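Local structure of flagellar biosynthetic protein FliP (Thermotoga maritima MSB8, 5H72) at residues Thr27-Arg30 with Glu31-Ile34; Glu36-His40 with His41-Asn45. The protein probably takes part in flagellum-specific protein export as a membrane protein of the type III export gate, represented here by its periplasmic domain. One frame throughout, in Å; residues are numbered along the deposited sequence.

Interaction 1 (Thr27-Arg30 with Glu31-Ile34)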
ATOM      1  N   THR A  27      -8.819  -9.912  -6.849  1.00 32.67           N
ATOM      2  CA  THR A  27      -9.297  -9.726  -8.212  1.00 33.28           C
ATOM      3  C   THR A  27      -9.360  -8.242  -8.552  1.00 33.25           C
ATOM      4  O   THR A  27      -8.901  -7.822  -9.613  1.00 37.19           O
ATOM      5  CB  THR A  27     -10.682 -10.369  -8.423  1.00 35.68           C
ATOM      6  OG1 THR A  27     -10.588 -11.781  -8.195  1.00 41.47           O
ATOM      7  CG2 THR A  27     -11.178 -10.130  -9.834  1.00 34.10           C
ATOM      8  N   ARG A  28      -9.901  -7.444  -7.640  1.00 32.78           N
ATOM      9  CA  ARG A  28     -10.000  -6.004  -7.849  1.00 30.77           C
ATOM     10  C   ARG A  28      -8.620  -5.378  -8.060  1.00 27.85           C
ATOM     11  O   ARG A  28      -8.417  -4.573  -8.957  1.00 30.56           O
ATOM     12  CB  ARG A  28     -10.711  -5.346  -6.665  1.00 27.39           C
ATOM     13  CG  ARG A  28     -10.778  -3.834  -6.717  1.00 29.82           C
ATOM     14  CD  ARG A  28     -11.992  -3.313  -7.496  1.00 30.84           C
ATOM     15  NE  ARG A  28     -11.952  -3.614  -8.929  1.00 32.23           N
ATOM     16  CZ  ARG A  28     -11.405  -2.823  -9.852  1.00 34.61           C
ATOM     17  NH1 ARG A  28     -10.828  -1.679  -9.502  1.00 30.81           N
ATOM     18  NH2 ARG A  28     -11.437  -3.175 -11.132  1.00 33.71           N
ATOM     19  N   ILE A  29      -7.657  -5.780  -7.245  1.00 30.59           N
ATOM     20  CA  ILE A  29      -6.311  -5.219  -7.327  1.00 30.62           C
ATOM     21  C   ILE A  29      -5.616  -5.658  -8.613  1.00 30.84           C
ATOM     22  O   ILE A  29      -4.961  -4.849  -9.262  1.00 30.04           O
ATOM     23  CB  ILE A  29      -5.471  -5.610  -6.096  1.00 27.52           C
ATOM     24  CG1 ILE A  29      -6.090  -4.983  -4.847  1.00 28.61           C
ATOM     25  CG2 ILE A  29      -4.039  -5.140  -6.247  1.00 23.54           C
ATOM     26  CD1 ILE A  29      -5.468  -5.454  -3.553  1.00 31.56           C
ATOM     27  N   ARG A  30      -5.772  -6.925  -8.997  1.00 31.67           N
ATOM     28  CA  ARG A  30      -5.248  -7.385 -10.286  1.00 32.95           C
ATOM     29  C   ARG A  30      -5.823  -6.570 -11.429  1.00 32.48           C
ATOM     30  O   ARG A  30      -5.087  -6.126 -12.309  1.00 33.75           O
ATOM     31  CB  ARG A  30      -5.554  -8.865 -10.516  1.00 34.12           C
ATOM     32  CG  ARG A  30      -4.664  -9.805  -9.714  1.00 34.10           C
ATOM     33  CD  ARG A  30      -4.955 -11.252 -10.068  1.00 36.41           C
ATOM     34  NE  ARG A  30      -4.677 -11.550 -11.469  1.00 32.74           N
ATOM     35  CZ  ARG A  30      -3.480 -11.897 -11.932  1.00 35.30           C
ATOM     36  NH1 ARG A  30      -2.446 -11.987 -11.109  1.00 37.81           N
ATOM     37  NH2 ARG A  30      -3.309 -12.157 -13.217  1.00 35.08           N
ATOM     38  N   GLU A  31      -7.137  -6.361 -11.396  1.00 31.48           N
ATOM     39  CA  GLU A  31      -7.829  -5.621 -12.458  1.00 32.55           C
ATOM     40  C   GLU A  31      -7.339  -4.178 -12.599  1.00 31.28           C
ATOM     41  O   GLU A  31      -7.190  -3.699 -13.720  1.00 29.53           O
ATOM     42  CB  GLU A  31      -9.352  -5.633 -12.228  1.00 32.25           C
ATOM     43  CG  GLU A  31     -10.034  -6.960 -12.571  1.00 33.41           C
ATOM     44  CD  GLU A  31     -11.554  -6.942 -12.339  1.00 44.75           C
ATOM     45  OE1 GLU A  31     -12.086  -5.913 -11.854  1.00 41.08           O
ATOM     46  OE2 GLU A  31     -12.221  -7.963 -12.645  1.00 44.74           O
ATOM     47  N   PHE A  32      -7.069  -3.479 -11.494  1.00 29.27           N
ATOM     48  CA  PHE A  32      -6.613  -2.099 -11.655  1.00 32.35           C
ATOM     49  C   PHE A  32      -5.113  -2.043 -11.970  1.00 31.59           C
ATOM     50  O   PHE A  32      -4.675  -1.130 -12.663  1.00 30.65           O
ATOM     51  CB  PHE A  32      -7.022  -1.197 -10.446  1.00 30.23           C
ATOM     52  CG  PHE A  32      -6.116  -1.231  -9.239  1.00 33.84           C
ATOM     53  CD1 PHE A  32      -4.813  -0.749  -9.286  1.00 35.47           C
ATOM     54  CD2 PHE A  32      -6.621  -1.635  -8.011  1.00 39.85           C
ATOM     55  CE1 PHE A  32      -4.006  -0.753  -8.165  1.00 35.62           C
ATOM     56  CE2 PHE A  32      -5.819  -1.633  -6.867  1.00 42.99           C
ATOM     57  CZ  PHE A  32      -4.506  -1.193  -6.949  1.00 42.31           C
ATOM     58  N   MET A  33      -4.336  -3.018 -11.511  1.00 28.07           N
ATOM     59  CA  MET A  33      -2.938  -3.091 -11.924  1.00 30.63           C
ATOM     60  C   MET A  33      -2.872  -3.308 -13.431  1.00 31.46           C
ATOM     61  O   MET A  33      -2.165  -2.589 -14.145  1.00 31.03           O
ATOM     62  CB  MET A  33      -2.192  -4.210 -11.181  1.00 27.28           C
ATOM     63  CG  MET A  33      -1.919  -3.893  -9.719  1.00 28.80           C
ATOM     64  SD  MET A  33      -0.756  -5.012  -8.907  1.00 28.83           S
ATOM     65  CE  MET A  33      -1.566  -6.598  -9.104  1.00 29.61           C
ATOM     66  N   ILE A  34      -3.637  -4.283 -13.909  1.00 29.29           N
ATOM     67  CA  ILE A  34      -3.694  -4.576 -15.333  1.00 32.19           C
ATOM     68  C   ILE A  34      -4.171  -3.362 -16.140  1.00 30.12           C
ATOM     69  O   ILE A  34      -3.582  -3.017 -17.163  1.00 31.47           O
ATOM     70  CB  ILE A  34      -4.597  -5.792 -15.599  1.00 32.86           C
ATOM     71  CG1 ILE A  34      -3.871  -7.067 -15.167  1.00 28.06           C
ATOM     72  CG2 ILE A  34      -4.991  -5.873 -17.068  1.00 32.23           C
ATOM     73  CD1 ILE A  34      -4.763  -8.280 -15.070  1.00 32.87           C
TER
HETATM   74  O   HOH W   1     -13.372  -6.021  -9.227  1.00 32.19           O
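R28 and E31, one helical turn apart, are joined by a salt bridge in which R28 NH2 donates to E31 OE1 at 2.9 Å. The carboxylate oxygen lies close to the guanidinium plane and receives the proton on its anti lone pair, with the two planes turned 67° apart. A water at the same guanidinium edge adds a second link: it accepts from R28 NE and donates to E31 OE1, which thereby holds two donors. Bends at chi2 and chi3 turn the arginine along the helix toward its C-terminal end, where NH2 meets the extended glutamate. R28 NH1 is taken by E76 and E36 of the second subunit, so all three nitrogens of this buried guanidinium have acceptors.

The R30 guanidinium turns to its own chain, NH1 donating to N65 OD1 and NH2 to the carbonyl of A63. T27 OG1 bonds to the carbonyl of Q23. F32 lays its ring beside I29, CE2 lying 3.9 Å from I29 CG1. Four backbone bonds, E31 N to T27 O through I34 N to R30 O, pair amides with carbonyls in the i to i+4 pattern of alpha-helix 17-39, with R28-E31 an i to i+3 ion pair whose arginine also reaches the second subunit.

Interaction 2 (Glu36-His40 with His41-Asn45)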
ATOM      1  N   GLU A  36      -3.989  -0.159 -15.342  1.00 34.33           N
ATOM      2  CA  GLU A  36      -2.937   0.860 -15.295  1.00 32.63           C
ATOM      3  C   GLU A  36      -1.828   0.536 -16.289  1.00 35.50           C
ATOM      4  O   GLU A  36      -1.296   1.424 -16.951  1.00 33.07           O
ATOM      5  CB  GLU A  36      -2.340   0.976 -13.886  1.00 31.85           C
ATOM      6  CG  GLU A  36      -3.121   1.875 -12.941  1.00 34.62           C
ATOM      7  CD  GLU A  36      -3.062   3.347 -13.341  1.00 38.23           C
ATOM      8  OE1 GLU A  36      -1.962   3.938 -13.315  1.00 33.95           O
ATOM      9  OE2 GLU A  36      -4.122   3.912 -13.680  1.00 39.29           O
ATOM     10  N   LEU A  37      -1.483  -0.746 -16.379  1.00 30.86           N
ATOM     11  CA  LEU A  37      -0.414  -1.183 -17.260  1.00 34.59           C
ATOM     12  C   LEU A  37      -0.803  -1.018 -18.730  1.00 36.19           C
ATOM     13  O   LEU A  37       0.023  -0.629 -19.554  1.00 35.08           O
ATOM     14  CB  LEU A  37      -0.034  -2.642 -16.965  1.00 32.51           C
ATOM     15  CG  LEU A  37       0.828  -2.898 -15.722  1.00 31.05           C
ATOM     16  CD1 LEU A  37       0.792  -4.361 -15.352  1.00 30.89           C
ATOM     17  CD2 LEU A  37       2.270  -2.449 -15.926  1.00 29.70           C
ATOM     18  N   LYS A  38      -2.058  -1.314 -19.057  1.00 38.21           N
ATOM     19  CA  LYS A  38      -2.525  -1.173 -20.428  1.00 38.54           C
ATOM     20  C   LYS A  38      -2.663   0.290 -20.795  1.00 38.43           C
ATOM     21  O   LYS A  38      -2.178   0.715 -21.840  1.00 42.94           O
ATOM     22  CB  LYS A  38      -3.860  -1.892 -20.637  1.00 35.99           C
ATOM     23  CG  LYS A  38      -3.737  -3.402 -20.611  1.00 39.87           C
ATOM     24  CD  LYS A  38      -5.009  -4.067 -21.108  1.00 41.12           C
ATOM     25  CE  LYS A  38      -4.885  -5.587 -21.031  1.00 44.74           C
ATOM     26  NZ  LYS A  38      -6.125  -6.283 -21.499  1.00 51.21           N
ATOM     27  N   ASN A  39      -3.318   1.059 -19.934  1.00 34.80           N
ATOM     28  CA  ASN A  39      -3.611   2.449 -20.246  1.00 38.05           C
ATOM     29  C   ASN A  39      -2.347   3.299 -20.385  1.00 40.34           C
ATOM     30  O   ASN A  39      -2.362   4.327 -21.056  1.00 42.35           O
ATOM     31  CB  ASN A  39      -4.561   3.038 -19.196  1.00 40.83           C
ATOM     32  CG  ASN A  39      -5.999   2.512 -19.354  1.00 51.56           C
ATOM     33  OD1 ASN A  39      -6.376   2.006 -20.417  1.00 52.45           O
ATOM     34  ND2 ASN A  39      -6.802   2.640 -18.301  1.00 50.39           N
ATOM     35  N   HIS A  40      -1.244   2.853 -19.794  1.00 38.81           N
ATOM     36  CA  HIS A  40       0.031   3.552 -19.950  1.00 39.55           C
ATOM     37  C   HIS A  40       1.015   2.768 -20.836  1.00 40.45           C
ATOM     38  O   HIS A  40       2.192   3.100 -20.913  1.00 37.97           O
ATOM     39  CB  HIS A  40       0.650   3.839 -18.583  1.00 35.63           C
ATOM     40  CG  HIS A  40      -0.196   4.719 -17.712  1.00 36.21           C
ATOM     41  ND1 HIS A  40      -0.366   6.064 -17.956  1.00 33.98           N
ATOM     42  CD2 HIS A  40      -0.921   4.443 -16.605  1.00 33.69           C
ATOM     43  CE1 HIS A  40      -1.157   6.584 -17.034  1.00 31.74           C
ATOM     44  NE2 HIS A  40      -1.512   5.617 -16.202  1.00 38.32           N
ATOM     45  N   HIS A  41       0.515   1.732 -21.503  1.00 41.31           N
ATOM     46  CA  HIS A  41       1.285   0.993 -22.508  1.00 42.13           C
ATOM     47  C   HIS A  41       2.572   0.450 -21.938  1.00 44.55           C
ATOM     48  O   HIS A  41       3.640   0.585 -22.537  1.00 45.36           O
ATOM     49  CB  HIS A  41       1.576   1.886 -23.720  1.00 43.93           C
ATOM     50  CG  HIS A  41       0.371   2.631 -24.215  1.00 45.15           C
ATOM     51  ND1 HIS A  41       0.085   3.921 -23.828  1.00 49.93           N
ATOM     52  CD2 HIS A  41      -0.639   2.247 -25.028  1.00 48.77           C
ATOM     53  CE1 HIS A  41      -1.043   4.312 -24.397  1.00 50.85           C
ATOM     54  NE2 HIS A  41      -1.505   3.312 -25.134  1.00 53.79           N
ATOM     55  N   ASN A  42       2.457  -0.161 -20.764  1.00 41.01           N
ATOM     56  CA  ASN A  42       3.601  -0.678 -20.045  1.00 33.76           C
ATOM     57  C   ASN A  42       3.580  -2.194 -19.969  1.00 35.43           C
ATOM     58  O   ASN A  42       4.321  -2.784 -19.183  1.00 34.69           O
ATOM     59  CB  ASN A  42       3.643  -0.093 -18.625  1.00 38.82           C
ATOM     60  CG  ASN A  42       4.238   1.292 -18.583  1.00 37.28           C
ATOM     61  OD1 ASN A  42       3.788   2.159 -17.834  1.00 37.44           O
ATOM     62  ND2 ASN A  42       5.256   1.513 -19.398  1.00 41.40           N
ATOM     63  N   GLU A  43       2.733  -2.830 -20.774  1.00 36.70           N
ATOM     64  CA  GLU A  43       2.584  -4.289 -20.701  1.00 40.39           C
ATOM     65  C   GLU A  43       3.911  -5.025 -20.829  1.00 39.93           C
ATOM     66  O   GLU A  43       4.085  -6.090 -20.253  1.00 43.54           O
ATOM     67  CB  GLU A  43       1.632  -4.805 -21.776  1.00 40.92           C
ATOM     68  CG  GLU A  43       0.288  -4.109 -21.830  1.00 40.81           C
ATOM     69  CD  GLU A  43       0.292  -2.920 -22.779  1.00 49.76           C
ATOM     70  OE1 GLU A  43       1.389  -2.387 -23.077  1.00 46.73           O
ATOM     71  OE2 GLU A  43      -0.805  -2.522 -23.237  1.00 52.62           O
ATOM     72  N   ASP A  44       4.852  -4.451 -21.570  1.00 43.26           N
ATOM     73  CA  ASP A  44       6.154  -5.080 -21.769  1.00 43.28           C
ATOM     74  C   ASP A  44       6.832  -5.426 -20.453  1.00 43.86           C
ATOM     75  O   ASP A  44       7.525  -6.445 -20.366  1.00 47.17           O
ATOM     76  CB  ASP A  44       7.071  -4.186 -22.610  1.00 50.47           C
ATOM     77  CG  ASP A  44       6.853  -4.372 -24.108  1.00 61.05           C
ATOM     78  OD1 ASP A  44       6.376  -5.456 -24.513  1.00 61.02           O
ATOM     79  OD2 ASP A  44       7.163  -3.438 -24.879  1.00 66.33           O
ATOM     80  N   ASN A  45       6.632  -4.595 -19.431  1.00 41.18           N
ATOM     81  CA  ASN A  45       7.178  -4.890 -18.104  1.00 43.32           C
ATOM     82  C   ASN A  45       6.781  -6.278 -17.641  1.00 40.85           C
ATOM     83  O   ASN A  45       7.605  -7.016 -17.107  1.00 44.02           O
ATOM     84  CB  ASN A  45       6.714  -3.866 -17.067  1.00 42.02           C
ATOM     85  CG  ASN A  45       7.271  -2.485 -17.318  1.00 43.69           C
ATOM     86  OD1 ASN A  45       8.217  -2.312 -18.087  1.00 52.21           O
ATOM     87  ND2 ASN A  45       6.695  -1.489 -16.659  1.00 42.15           N
TER
HETATM   88  O   HOH W   2       1.638   1.602 -16.064  1.00 33.47           O
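L37 and N42 meet where helix 17-39 ends, the CD2 methyl of the leucine lying 3.8 Å from N42 CB. Their side chains cross at about a right angle. With CG anti to its carbonyl carbon, L37 lays that methyl against the asparagine, and the buried side chain also packs on L68 of helix 65-80.

On the backbone, N42 N donates to L37 O at 2.8 Å in an almost straight bond of 173°. H41 N turns back to K38 O at 2.9 Å, approaching from above the carbonyl plane. These two bonds, with H41 at positive phi (57°) as the C-prime residue, make a Schellman motif that ends the helix and turns the chain toward helix 43-52.

N42 carries its amide past H40, with OD1 3.6 Å from H40 CB. A water lies 2.8 Å from N42 OD1 and 3.1 Å from E36 O, though it has more acceptors in reach than protons to give.

E43 bends at chi2 (91°), and this kink folds its carboxylate back across the end of the helix, bringing OE2 to 3.6 Å from K38 CA. K38 remains extended beyond CG, and its amine forms a salt bridge with E61; K38 NZ and E43 OE2 stay 6.7 Å apart. I60 touches both side chains, while N45 ND2 donates to E78 OE1 on helix 65-80.

Overall arrangement
Interactions 1 and 2 follow one another along helix 17-39, their centres about 13 Å apart: residues 27-34 form part of its body, and residues 36-45 include its C-terminal end and the turn into helix 43-52. Their segments do not otherwise touch, but helix 65-80 packs against both, with L68 meeting R30 and M33 from interaction 1 and L37 from interaction 2. The loop before that helix is shared too, I60 lying against I34, K38 and E43. The subunit interface relates them again, since the arginine of interaction 1 meets E36 and H40 of interaction 2 in the second subunit, while F32 packs on the same E36.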